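Local coordinates for 3-carboxy-cis,cis-muconate cycloisomerase (Acinetobacter calcoaceticus, PDB 1Q5N), which is a tetrameric, largely helical cycloisomerase built on the fold of the fumarase/aspartase superfamily, at residues A33-A38 against V54-A59; G45-S50 against V104-T109; K60-K65 against K87-I92; Q41-V46 against V214-K219. All blocks are in the same frame, centred on the assembly; numbering follows the deposited sequence.

In the fold
All four contacts lie in one helical end of the elongated chain, their centres 34 to 39 Å from the chain's centre. Helix 23-43 runs through contacts 1 and 4, whose centres are about 13 Å apart, and G45 and V46 are common to contacts 2 and 4. Two polar bonds tie the group together: E34 OE2 to H105 ND1 (2.7 Å) joins contacts 1 and 2, and W106 O to Q41 NE2 (2.8 Å) joins contacts 2 and 4. Contact 3 lies on the far side of contact 1 from contact 4; its centre is about 22 Å from that of contact 4. Segment 104-109 probably belongs to a conserved active-site region of this superfamily.

Contact 1 of 4, residues A33-A38 against V54-A59; sequences AEVALA and VIQRAA. Unlike the reference sequence in segment 54-59: V54 (reference Cys), I55 (reference Asp), Q56 (reference Arg), R57 (reference Thr), A58 (reference Cys), A59 (reference Gln).
V35 and A38 on helix 23-43 face I55, Q56 and A59 on helix 49-59, and the two helices form an antiparallel hairpin. The axes of the short segments come within 9.3 Å at an angle of 162°, an ordinary spacing for packed helices.

The apolar contacts fall into two groups, about one helical turn apart. At one, V35 splits its methyls: CG1, anti to the backbone N (chi1 172°), lies over the Q56 backbone, 4.3 Å from Q56 CA, while V35 CG2 presses on A59 CB at 3.5 Å, tighter than usual for two methyl carbons. At the other, A38 CB points at the facing helix and meets the ends of both I55 branches, 4.0 Å from I55 CD1 and 4.2 Å from I55 CG2.

Polar interactions play no part between these two segments. Their own backbone bonds stay inside each helix, such as A38 N to E34 O at 3.1 Å, and the E34 carboxylate bonds to H105.

With no hydrogen bond across it, the pairing depends on the shapes of methyl groups, and the close approach of V35 to A59 leaves little room for the helices to come nearer at that point.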
loop_
_atom_site.group_PDB
_atom_site.type_symbol
_atom_site.label_atom_id
_atom_site.label_comp_id
_atom_site.label_asym_id
_atom_site.label_seq_id
_atom_site.Cartn_x
_atom_site.Cartn_y
_atom_site.Cartn_z
ATOM N N ALA A 33 9.001 -25.574 20.364
ATOM C CA ALA A 33 8.953 -26.336 19.115
ATOM C C ALA A 33 10.033 -27.468 19.069
ATOM O O ALA A 33 9.780 -28.563 18.538
ATOM C CB ALA A 33 9.152 -25.404 17.919
ATOM N N GLU A 34 11.239 -27.165 19.569
ATOM C CA GLU A 34 12.334 -28.135 19.587
ATOM C C GLU A 34 12.005 -29.318 20.528
ATOM O O GLU A 34 12.203 -30.484 20.170
ATOM C CB GLU A 34 13.632 -27.446 19.998
ATOM C CG GLU A 34 14.196 -26.492 18.952
ATOM C CD GLU A 34 14.741 -27.193 17.716
ATOM O OE1 GLU A 34 14.651 -28.427 17.600
ATOM O OE2 GLU A 34 15.269 -26.502 16.843
ATOM N N VAL A 35 11.441 -28.999 21.696
ATOM C CA VAL A 35 11.032 -29.999 22.666
ATOM C C VAL A 35 9.977 -30.891 22.053
ATOM O O VAL A 35 10.085 -32.101 22.131
ATOM C CB VAL A 35 10.435 -29.352 23.935
ATOM C CG1 VAL A 35 9.843 -30.409 24.837
ATOM C CG2 VAL A 35 11.503 -28.603 24.672
ATOM N N ALA A 36 8.967 -30.313 21.415
ATOM C CA ALA A 36 7.910 -31.139 20.856
ATOM C C ALA A 36 8.440 -32.078 19.789
ATOM O O ALA A 36 7.955 -33.208 19.647
ATOM C CB ALA A 36 6.797 -30.271 20.293
ATOM N N LEU A 37 9.433 -31.597 19.037
ATOM C CA LEU A 37 10.058 -32.371 17.968
ATOM C C LEU A 37 10.801 -33.620 18.516
ATOM O O LEU A 37 10.690 -34.705 17.950
ATOM C CB LEU A 37 11.055 -31.493 17.190
ATOM C CG LEU A 37 11.764 -32.241 16.046
ATOM C CD1 LEU A 37 10.742 -32.692 15.037
ATOM C CD2 LEU A 37 12.797 -31.355 15.386
ATOM N N ALA A 38 11.573 -33.428 19.587
ATOM C CA ALA A 38 12.327 -34.491 20.230
ATOM C C ALA A 38 11.336 -35.477 20.832
ATOM O O ALA A 38 11.501 -36.685 20.685
ATOM C CB ALA A 38 13.222 -33.923 21.308
ATOM N N VAL A 54 16.241 -35.814 28.312
ATOM C CA VAL A 54 17.283 -34.872 28.687
ATOM C C VAL A 54 17.032 -33.490 28.040
ATOM O O VAL A 54 17.217 -32.438 28.660
ATOM C CB VAL A 54 18.634 -35.393 28.245
ATOM C CG1 VAL A 54 19.671 -34.279 28.281
ATOM C CG2 VAL A 54 19.041 -36.544 29.138
ATOM N N ILE A 55 16.618 -33.505 26.779
ATOM C CA ILE A 55 16.313 -32.276 26.059
ATOM C C ILE A 55 15.099 -31.576 26.761
ATOM O O ILE A 55 15.159 -30.402 27.120
ATOM C CB ILE A 55 16.001 -32.622 24.574
ATOM C CG1 ILE A 55 17.276 -33.059 23.862
ATOM C CG2 ILE A 55 15.407 -31.443 23.867
ATOM C CD1 ILE A 55 17.008 -33.625 22.507
ATOM N N GLN A 56 14.017 -32.311 26.981
ATOM C CA GLN A 56 12.848 -31.762 27.651
ATOM C C GLN A 56 13.168 -31.129 29.009
ATOM O O GLN A 56 12.535 -30.148 29.405
ATOM C CB GLN A 56 11.818 -32.864 27.841
ATOM C CG GLN A 56 10.675 -32.488 28.740
ATOM C CD GLN A 56 9.631 -33.581 28.753
ATOM O OE1 GLN A 56 9.771 -34.610 28.045
ATOM N NE2 GLN A 56 8.576 -33.380 29.545
ATOM N N ARG A 57 14.137 -31.691 29.726
ATOM C CA ARG A 57 14.503 -31.156 31.024
ATOM C C ARG A 57 15.463 -30.006 30.914
ATOM O O ARG A 57 15.374 -29.061 31.680
ATOM C CB ARG A 57 15.145 -32.224 31.895
ATOM C CG ARG A 57 14.174 -33.145 32.609
ATOM C CD ARG A 57 14.957 -34.123 33.491
ATOM N NE ARG A 57 14.124 -35.255 33.895
ATOM C CZ ARG A 57 14.593 -36.487 34.110
ATOM N NH1 ARG A 57 15.899 -36.743 33.957
ATOM N NH2 ARG A 57 13.755 -37.463 34.480
ATOM N N ALA A 58 16.407 -30.093 29.987
ATOM C CA ALA A 58 17.363 -29.003 29.825
ATOM C C ALA A 58 16.643 -27.746 29.324
ATOM O O ALA A 58 17.041 -26.629 29.636
ATOM C CB ALA A 58 18.467 -29.399 28.844
ATOM N N ALA A 59 15.570 -27.953 28.562
ATOM C CA ALA A 59 14.779 -26.871 27.975
ATOM C C ALA A 59 14.137 -25.958 29.004
ATOM O O ALA A 59 14.102 -24.731 28.823
ATOM C CB ALA A 59 13.698 -27.450 27.076
#

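Contact 2 of 4, residues G45-S50 against V104-T109; sequences GVIPQS and VHWGAT
W106 turns its indole toward V46 and I47, the residues that lead from helix 23-43 into helix 49-59. Its CB lies 4.5 Å from I47 CG2, and CG begins the ring anti to the backbone N (chi1 180°), which carries the pyrrole side out to the facing segment. CD1 is the meeting point: V46 CG1 is 3.7 Å from it and I47 CG2 3.8 Å. One atom further on, NE1 is 3.5 Å from V46 CG1. That methyl sits at the ring edge, near the indole plane, and the V46 and W106 side chains cross at about a right angle. I47 instead slides past W106 in the opposite direction. The benzo part of the ring points away from V46; the indole as a whole also packs on L206 and on R385 of a second subunit.

The backbone sets this up. H105 to A108 form a type II beta turn with W106 at the second position and G107, at phi 79°, at the third, where such turns commonly carry glycine. Inside the turn, A108 CB lies 3.8 Å above the plane of the H105 ring, offset toward its rim. The sequence HWGATS probably corresponds to the first of the conserved regions from which this superfamily builds active sites shared between subunits.

Methyls at CD1 and NE1 make a van der Waals contact with no hydrogen bond between the segments, so across this contact the indole is placed by shape.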
loop_
_atom_site.group_PDB
_atom_site.type_symbol
_atom_site.label_atom_id
_atom_site.label_comp_id
_atom_site.label_asym_id
_atom_site.label_seq_id
_atom_site.Cartn_x
_atom_site.Cartn_y
_atom_site.Cartn_z
ATOM N N GLY A 45 10.074 -43.833 17.807
ATOM C CA GLY A 45 11.299 -44.554 17.556
ATOM C C GLY A 45 12.439 -43.834 16.861
ATOM O O GLY A 45 13.578 -44.285 16.954
ATOM N N VAL A 46 12.193 -42.724 16.180
ATOM C CA VAL A 46 13.294 -42.047 15.495
ATOM C C VAL A 46 14.484 -41.635 16.382
ATOM O O VAL A 46 15.603 -41.554 15.898
ATOM C CB VAL A 46 12.772 -40.845 14.697
ATOM C CG1 VAL A 46 13.924 -40.133 13.974
ATOM C CG2 VAL A 46 11.713 -41.340 13.712
ATOM N N ILE A 47 14.274 -41.320 17.654
ATOM C CA ILE A 47 15.436 -41.028 18.495
ATOM C C ILE A 47 15.143 -41.687 19.831
ATOM O O ILE A 47 13.978 -41.937 20.171
ATOM C CB ILE A 47 15.730 -39.514 18.727
ATOM C CG1 ILE A 47 14.640 -38.899 19.602
ATOM C CG2 ILE A 47 15.942 -38.809 17.388
ATOM C CD1 ILE A 47 14.954 -37.522 20.079
ATOM N N PRO A 48 16.198 -41.991 20.604
ATOM C CA PRO A 48 16.003 -42.637 21.909
ATOM C C PRO A 48 15.254 -41.801 22.919
ATOM O O PRO A 48 15.533 -40.609 23.089
ATOM C CB PRO A 48 17.421 -42.951 22.360
ATOM C CG PRO A 48 18.248 -41.873 21.681
ATOM C CD PRO A 48 17.624 -41.749 20.320
ATOM N N GLN A 49 14.302 -42.444 23.578
ATOM C CA GLN A 49 13.495 -41.803 24.591
ATOM C C GLN A 49 14.384 -41.149 25.612
ATOM O O GLN A 49 14.003 -40.162 26.251
ATOM C CB GLN A 49 12.616 -42.813 25.310
ATOM C CG GLN A 49 11.836 -42.177 26.451
ATOM C CD GLN A 49 10.883 -41.072 25.970
ATOM O OE1 GLN A 49 10.053 -41.305 25.064
ATOM N NE2 GLN A 49 10.986 -39.866 26.575
ATOM N N SER A 50 15.576 -41.694 25.770
ATOM C CA SER A 50 16.489 -41.136 26.741
ATOM C C SER A 50 16.839 -39.686 26.381
ATOM O O SER A 50 16.715 -38.789 27.219
ATOM C CB SER A 50 17.753 -41.989 26.797
ATOM O OG SER A 50 18.915 -41.167 26.812
ATOM N N VAL A 104 19.318 -32.886 19.030
ATOM C CA VAL A 104 18.653 -31.581 19.043
ATOM C C VAL A 104 18.444 -31.120 17.592
ATOM O O VAL A 104 19.396 -31.135 16.796
ATOM C CB VAL A 104 19.502 -30.507 19.756
ATOM C CG1 VAL A 104 18.830 -29.127 19.660
ATOM C CG2 VAL A 104 19.694 -30.893 21.200
ATOM N N HIS A 105 17.200 -30.767 17.252
ATOM C CA HIS A 105 16.882 -30.243 15.929
ATOM C C HIS A 105 17.075 -31.307 14.862
ATOM O O HIS A 105 17.417 -30.992 13.722
ATOM C CB HIS A 105 17.800 -29.038 15.633
ATOM C CG HIS A 105 17.381 -28.220 14.450
ATOM N ND1 HIS A 105 16.266 -27.405 14.462
ATOM C CD2 HIS A 105 17.964 -28.040 13.238
ATOM C CE1 HIS A 105 16.183 -26.757 13.315
ATOM N NE2 HIS A 105 17.198 -27.122 12.551
ATOM N N TRP A 106 16.856 -32.563 15.251
ATOM C CA TRP A 106 17.036 -33.704 14.355
ATOM C C TRP A 106 16.073 -33.701 13.185
ATOM O O TRP A 106 14.876 -33.817 13.387
ATOM C CB TRP A 106 16.856 -35.032 15.128
ATOM C CG TRP A 106 17.029 -36.214 14.235
ATOM C CD1 TRP A 106 16.104 -37.189 13.957
ATOM C CD2 TRP A 106 18.147 -36.467 13.378
ATOM N NE1 TRP A 106 16.577 -38.027 12.971
ATOM C CE2 TRP A 106 17.830 -37.607 12.596
ATOM C CE3 TRP A 106 19.391 -35.830 13.189
ATOM C CZ2 TRP A 106 18.711 -38.131 11.623
ATOM C CZ3 TRP A 106 20.281 -36.343 12.217
ATOM C CH2 TRP A 106 19.931 -37.490 11.447
ATOM N N GLY A 107 16.589 -33.587 11.967
ATOM C CA GLY A 107 15.715 -33.602 10.795
ATOM C C GLY A 107 14.930 -32.336 10.383
ATOM O O GLY A 107 14.326 -32.307 9.323
ATOM N N ALA A 108 14.935 -31.285 11.195
ATOM C CA ALA A 108 14.205 -30.076 10.857
ATOM C C ALA A 108 15.083 -29.072 10.136
ATOM O O ALA A 108 16.321 -29.187 10.117
ATOM C CB ALA A 108 13.653 -29.436 12.113
ATOM N N THR A 109 14.440 -28.092 9.509
ATOM C CA THR A 109 15.223 -27.047 8.866
ATOM C C THR A 109 14.791 -25.782 9.612
ATOM O O THR A 109 13.781 -25.810 10.328
ATOM C CB THR A 109 14.900 -26.908 7.394
ATOM O OG1 THR A 109 15.737 -25.888 6.875
ATOM C CG2 THR A 109 13.461 -26.464 7.183
#

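Contact 3 of 4, residues K60-K65 against K87-I92; sequences KTAIDK and KQLTAI
I92 is the centre of this contact, set against A62 and K65 where the single-turn helix 62-65 packs on helix 82-94 within the all-helical N-terminal part of the superfamily fold. Both of its branches are used. CG1 stands anti to the carbonyl carbon (chi1 -73°) and continues extended, which sends CD1 outward into the angle between A62 and K65; CG2, on the other branch, turns to the lysine chain.

K65 is fully extended from CB to NZ, and its aliphatic part and the I92 side chain cross obliquely. The root of the lysine takes one branch, K65 CB lying 3.7 Å from I92 CD1, and the middle of the chain takes the other, with K65 CD at 4.1 Å from I92 CG2. The hydrocarbon of an exposed lysine thus borders the apolar patch, while its ammonium group, K65 NZ, ends 4.3 Å from I92 CG2.

A62 points toward the facing helix. L89, one turn before I92, starts off to the side of the line between the segments, but its end swings nearer, so that its CD1 methyl meets A62 CB at 3.8 Å. The same leucine also packs on E34 of helix 23-43 and on V104. Just past K65 the chain stays close: I66 packs on I92 and Q88, and Q88 OE1 accepts a hydrogen bond from D67 N.

The I92 CD1 methyl finally touches backbone as well as side chain, 4.1 Å from A62 CB and 3.8 Å from A62 O.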
loop_
_atom_site.group_PDB
_atom_site.type_symbol
_atom_site.label_atom_id
_atom_site.label_comp_id
_atom_site.label_asym_id
_atom_site.label_seq_id
_atom_site.Cartn_x
_atom_site.Cartn_y
_atom_site.Cartn_z
ATOM N N LYS A 60 13.619 -26.558 30.069
ATOM C CA LYS A 60 12.973 -25.792 31.120
ATOM C C LYS A 60 13.766 -24.546 31.543
ATOM O O LYS A 60 13.170 -23.575 32.018
ATOM C CB LYS A 60 12.675 -26.698 32.327
ATOM C CG LYS A 60 11.792 -27.917 31.969
ATOM C CD LYS A 60 11.414 -28.736 33.217
ATOM C CE LYS A 60 10.498 -29.937 32.889
ATOM N NZ LYS A 60 10.149 -30.747 34.124
ATOM N N THR A 61 15.086 -24.533 31.370
ATOM C CA THR A 61 15.844 -23.325 31.753
ATOM C C THR A 61 16.735 -22.749 30.664
ATOM O O THR A 61 17.555 -21.880 30.939
ATOM C CB THR A 61 16.790 -23.575 32.938
ATOM O OG1 THR A 61 17.843 -24.470 32.528
ATOM C CG2 THR A 61 16.020 -24.126 34.133
ATOM N N ALA A 62 16.592 -23.233 29.437
ATOM C CA ALA A 62 17.445 -22.764 28.355
ATOM C C ALA A 62 17.305 -21.275 28.134
ATOM O O ALA A 62 18.285 -20.595 27.821
ATOM C CB ALA A 62 17.119 -23.513 27.074
ATOM N N ILE A 63 16.088 -20.771 28.307
ATOM C CA ILE A 63 15.817 -19.368 28.092
ATOM C C ILE A 63 16.703 -18.489 28.951
ATOM O O ILE A 63 17.139 -17.432 28.519
ATOM C CB ILE A 63 14.355 -19.036 28.389
ATOM C CG1 ILE A 63 14.064 -17.588 27.977
ATOM C CG2 ILE A 63 14.051 -19.251 29.866
ATOM C CD1 ILE A 63 13.965 -17.421 26.470
ATOM N N ASP A 64 16.986 -18.930 30.172
ATOM C CA ASP A 64 17.838 -18.152 31.065
ATOM C C ASP A 64 19.302 -18.278 30.753
ATOM O O ASP A 64 20.091 -17.384 31.073
ATOM C CB ASP A 64 17.574 -18.540 32.511
ATOM C CG ASP A 64 16.179 -18.169 32.937
ATOM O OD1 ASP A 64 15.881 -16.948 32.909
ATOM O OD2 ASP A 64 15.379 -19.082 33.266
ATOM N N LYS A 65 19.666 -19.369 30.096
ATOM C CA LYS A 65 21.063 -19.582 29.738
ATOM C C LYS A 65 21.474 -19.013 28.370
ATOM O O LYS A 65 22.657 -18.858 28.109
ATOM C CB LYS A 65 21.385 -21.065 29.769
ATOM C CG LYS A 65 21.201 -21.727 31.132
ATOM C CD LYS A 65 21.576 -23.181 30.984
ATOM C CE LYS A 65 21.386 -23.972 32.236
ATOM N NZ LYS A 65 21.839 -25.357 31.896
ATOM N N LYS A 87 22.550 -23.612 17.503
ATOM C CA LYS A 87 23.896 -23.802 18.061
ATOM C C LYS A 87 23.829 -23.682 19.575
ATOM O O LYS A 87 24.255 -24.577 20.303
ATOM C CB LYS A 87 24.891 -22.740 17.581
ATOM C CG LYS A 87 24.996 -22.609 16.107
ATOM C CD LYS A 87 25.635 -23.819 15.466
ATOM C CE LYS A 87 27.076 -23.498 15.036
ATOM N NZ LYS A 87 27.121 -22.363 14.022
ATOM N N GLN A 88 23.298 -22.560 20.045
ATOM C CA GLN A 88 23.210 -22.329 21.460
ATOM C C GLN A 88 22.430 -23.371 22.245
ATOM O O GLN A 88 22.849 -23.765 23.324
ATOM C CB GLN A 88 22.624 -20.943 21.754
ATOM C CG GLN A 88 23.638 -19.849 21.516
ATOM C CD GLN A 88 23.272 -18.565 22.235
ATOM O OE1 GLN A 88 22.886 -18.587 23.416
ATOM N NE2 GLN A 88 23.398 -17.437 21.536
ATOM N N LEU A 89 21.291 -23.803 21.722
ATOM C CA LEU A 89 20.496 -24.769 22.444
ATOM C C LEU A 89 21.233 -26.082 22.504
ATOM O O LEU A 89 21.110 -26.818 23.487
ATOM C CB LEU A 89 19.158 -25.006 21.770
ATOM C CG LEU A 89 18.269 -25.993 22.529
ATOM C CD1 LEU A 89 17.828 -25.349 23.817
ATOM C CD2 LEU A 89 17.053 -26.397 21.692
ATOM N N THR A 90 21.970 -26.390 21.441
ATOM C CA THR A 90 22.706 -27.647 21.403
ATOM C C THR A 90 23.803 -27.573 22.479
ATOM O O THR A 90 23.919 -28.454 23.316
ATOM C CB THR A 90 23.304 -27.931 19.976
ATOM O OG1 THR A 90 22.229 -28.088 19.040
ATOM C CG2 THR A 90 24.101 -29.253 19.960
ATOM N N ALA A 91 24.569 -26.491 22.482
ATOM C CA ALA A 91 25.608 -26.357 23.468
ATOM C C ALA A 91 24.968 -26.473 24.862
ATOM O O ALA A 91 25.531 -27.091 25.756
ATOM C CB ALA A 91 26.319 -25.026 23.297
ATOM N N ILE A 92 23.782 -25.910 25.060
ATOM C CA ILE A 92 23.147 -25.994 26.374
ATOM C C ILE A 92 22.798 -27.441 26.776
ATOM O O ILE A 92 22.966 -27.823 27.926
ATOM C CB ILE A 92 21.874 -25.102 26.435
ATOM C CG1 ILE A 92 22.282 -23.635 26.490
ATOM C CG2 ILE A 92 21.020 -25.461 27.647
ATOM C CD1 ILE A 92 21.091 -22.685 26.415
#

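Contact 4 of 4, residues Q41-V46 against V214-K219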
loop_
_atom_site.group_PDB
_atom_site.type_symbol
_atom_site.label_atom_id
_atom_site.label_comp_id
_atom_site.label_asym_id
_atom_site.label_seq_id
_atom_site.Cartn_x
_atom_site.Cartn_y
_atom_site.Cartn_z
ATOM N N GLN A 41 9.574 -37.521 18.094
ATOM C CA GLN A 41 10.493 -38.484 17.491
ATOM C C GLN A 41 10.779 -39.679 18.419
ATOM O O GLN A 41 10.840 -40.816 17.951
ATOM C CB GLN A 41 11.803 -37.802 17.076
ATOM C CG GLN A 41 11.608 -36.890 15.918
ATOM C CD GLN A 41 12.853 -36.096 15.555
ATOM O OE1 GLN A 41 13.719 -35.841 16.399
ATOM N NE2 GLN A 41 12.936 -35.674 14.287
ATOM N N ALA A 42 10.950 -39.414 19.714
ATOM C CA ALA A 42 11.200 -40.475 20.698
ATOM C C ALA A 42 9.970 -41.383 20.730
ATOM O O ALA A 42 10.067 -42.598 20.724
ATOM C CB ALA A 42 11.456 -39.874 22.100
ATOM N N GLN A 43 8.807 -40.773 20.730
ATOM C CA GLN A 43 7.574 -41.513 20.750
ATOM C C GLN A 43 7.334 -42.471 19.551
ATOM O O GLN A 43 6.536 -43.407 19.662
ATOM C CB GLN A 43 6.435 -40.505 20.903
ATOM C CG GLN A 43 5.090 -40.988 20.495
ATOM C CD GLN A 43 4.053 -39.909 20.641
ATOM O OE1 GLN A 43 2.964 -39.973 20.028
ATOM N NE2 GLN A 43 4.370 -38.899 21.466
ATOM N N VAL A 44 7.984 -42.250 18.410
ATOM C CA VAL A 44 7.795 -43.156 17.272
ATOM C C VAL A 44 9.075 -43.930 16.937
ATOM O O VAL A 44 9.169 -44.578 15.891
ATOM C CB VAL A 44 7.349 -42.413 15.986
ATOM C CG1 VAL A 44 6.004 -41.773 16.197
ATOM C CG2 VAL A 44 8.397 -41.380 15.579
ATOM N N GLY A 45 10.074 -43.833 17.807
ATOM C CA GLY A 45 11.299 -44.554 17.556
ATOM C C GLY A 45 12.439 -43.834 16.861
ATOM O O GLY A 45 13.578 -44.285 16.954
ATOM N N VAL A 46 12.193 -42.724 16.180
ATOM C CA VAL A 46 13.294 -42.047 15.495
ATOM C C VAL A 46 14.484 -41.635 16.382
ATOM O O VAL A 46 15.603 -41.554 15.898
ATOM C CB VAL A 46 12.772 -40.845 14.697
ATOM C CG1 VAL A 46 13.924 -40.133 13.974
ATOM C CG2 VAL A 46 11.713 -41.340 13.712
ATOM N N VAL A 214 5.464 -36.176 11.565
ATOM C CA VAL A 214 4.721 -34.917 11.457
ATOM C C VAL A 214 3.435 -35.053 12.243
ATOM O O VAL A 214 3.020 -34.133 12.965
ATOM C CB VAL A 214 4.367 -34.568 9.976
ATOM C CG1 VAL A 214 3.646 -33.215 9.896
ATOM C CG2 VAL A 214 5.630 -34.484 9.172
ATOM N N GLU A 215 2.801 -36.209 12.113
ATOM C CA GLU A 215 1.563 -36.447 12.813
ATOM C C GLU A 215 1.723 -36.306 14.332
ATOM O O GLU A 215 0.928 -35.631 14.993
ATOM C CB GLU A 215 1.060 -37.819 12.431
ATOM C CG GLU A 215 -0.103 -38.309 13.234
ATOM C CD GLU A 215 -0.450 -39.718 12.816
ATOM O OE1 GLU A 215 0.457 -40.600 12.912
ATOM O OE2 GLU A 215 -1.603 -39.934 12.371
ATOM N N ALA A 216 2.772 -36.905 14.874
ATOM C CA ALA A 216 3.007 -36.841 16.306
ATOM C C ALA A 216 3.532 -35.471 16.739
ATOM O O ALA A 216 3.384 -35.074 17.891
ATOM C CB ALA A 216 3.998 -37.940 16.735
ATOM N N TYR A 217 4.188 -34.757 15.836
ATOM C CA TYR A 217 4.688 -33.427 16.177
ATOM C C TYR A 217 3.470 -32.480 16.287
ATOM O O TYR A 217 3.349 -31.718 17.224
ATOM C CB TYR A 217 5.669 -32.985 15.087
ATOM C CG TYR A 217 6.196 -31.557 15.171
ATOM C CD1 TYR A 217 6.985 -31.136 16.235
ATOM C CD2 TYR A 217 5.977 -30.662 14.113
ATOM C CE1 TYR A 217 7.557 -29.860 16.239
ATOM C CE2 TYR A 217 6.533 -29.395 14.108
ATOM C CZ TYR A 217 7.325 -29.000 15.164
ATOM O OH TYR A 217 7.912 -27.759 15.114
ATOM N N ALA A 218 2.557 -32.568 15.334
ATOM C CA ALA A 218 1.370 -31.738 15.347
ATOM C C ALA A 218 0.634 -31.993 16.657
ATOM O O ALA A 218 0.298 -31.068 17.399
ATOM C CB ALA A 218 0.477 -32.088 14.150
ATOM N N LYS A 219 0.412 -33.267 16.950
ATOM C CA LYS A 219 -0.311 -33.667 18.164
ATOM C C LYS A 219 0.315 -33.140 19.438
ATOM O O LYS A 219 -0.382 -32.624 20.294
ATOM C CB LYS A 219 -0.398 -35.171 18.200
ATOM C CG LYS A 219 -1.391 -35.724 19.161
ATOM C CD LYS A 219 -1.726 -37.151 18.726
ATOM C CE LYS A 219 -2.346 -37.136 17.303
ATOM N NZ LYS A 219 -2.510 -38.517 16.728
#
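Q43 and V44 lie where the chain comes off helix 23-43, and they meet A216 in the middle of a regular helical segment, 214-219. On the first side the backbone tightens to bonds spanning three residues: V44 N reaches Q41 O at 3.2 Å, and G45 N reaches A42 O at the same length. G45 then takes a positive phi of 95°, where a side chain would run into the carbonyl O of V44, and the chain turns off toward helix 49-59. On the other side, A218 N to V214 O (2.9 Å) is an ordinary alpha-helical bond.

A216 sends its methyl at both partners. V44 CG1 comes to 4.4 Å from A216 CB, a loose apolar touch, and V44 also packs on I212 and V213 of the same helix. Q43 holds CG anti to its own backbone N (chi1 160°) and runs extended alongside, placing OE1 at 4.0 Å from A216 CB. The amide's polar work lies just beyond the segment, where Q43 NE2 is hydrogen-bonded to Q220 OE1. Next to A216, Y217 faces more of helix 23-43, touching A33, L37 and A40, and its OH is hydrogen-bonded to T116 OG1.

The direct join is therefore slight: one alanine methyl meeting a valine methyl and an amide oxygen, with no hydrogen bond between the two segments, while the glutamine pair at Q43 and Q220 supplies a polar link one residue past K219.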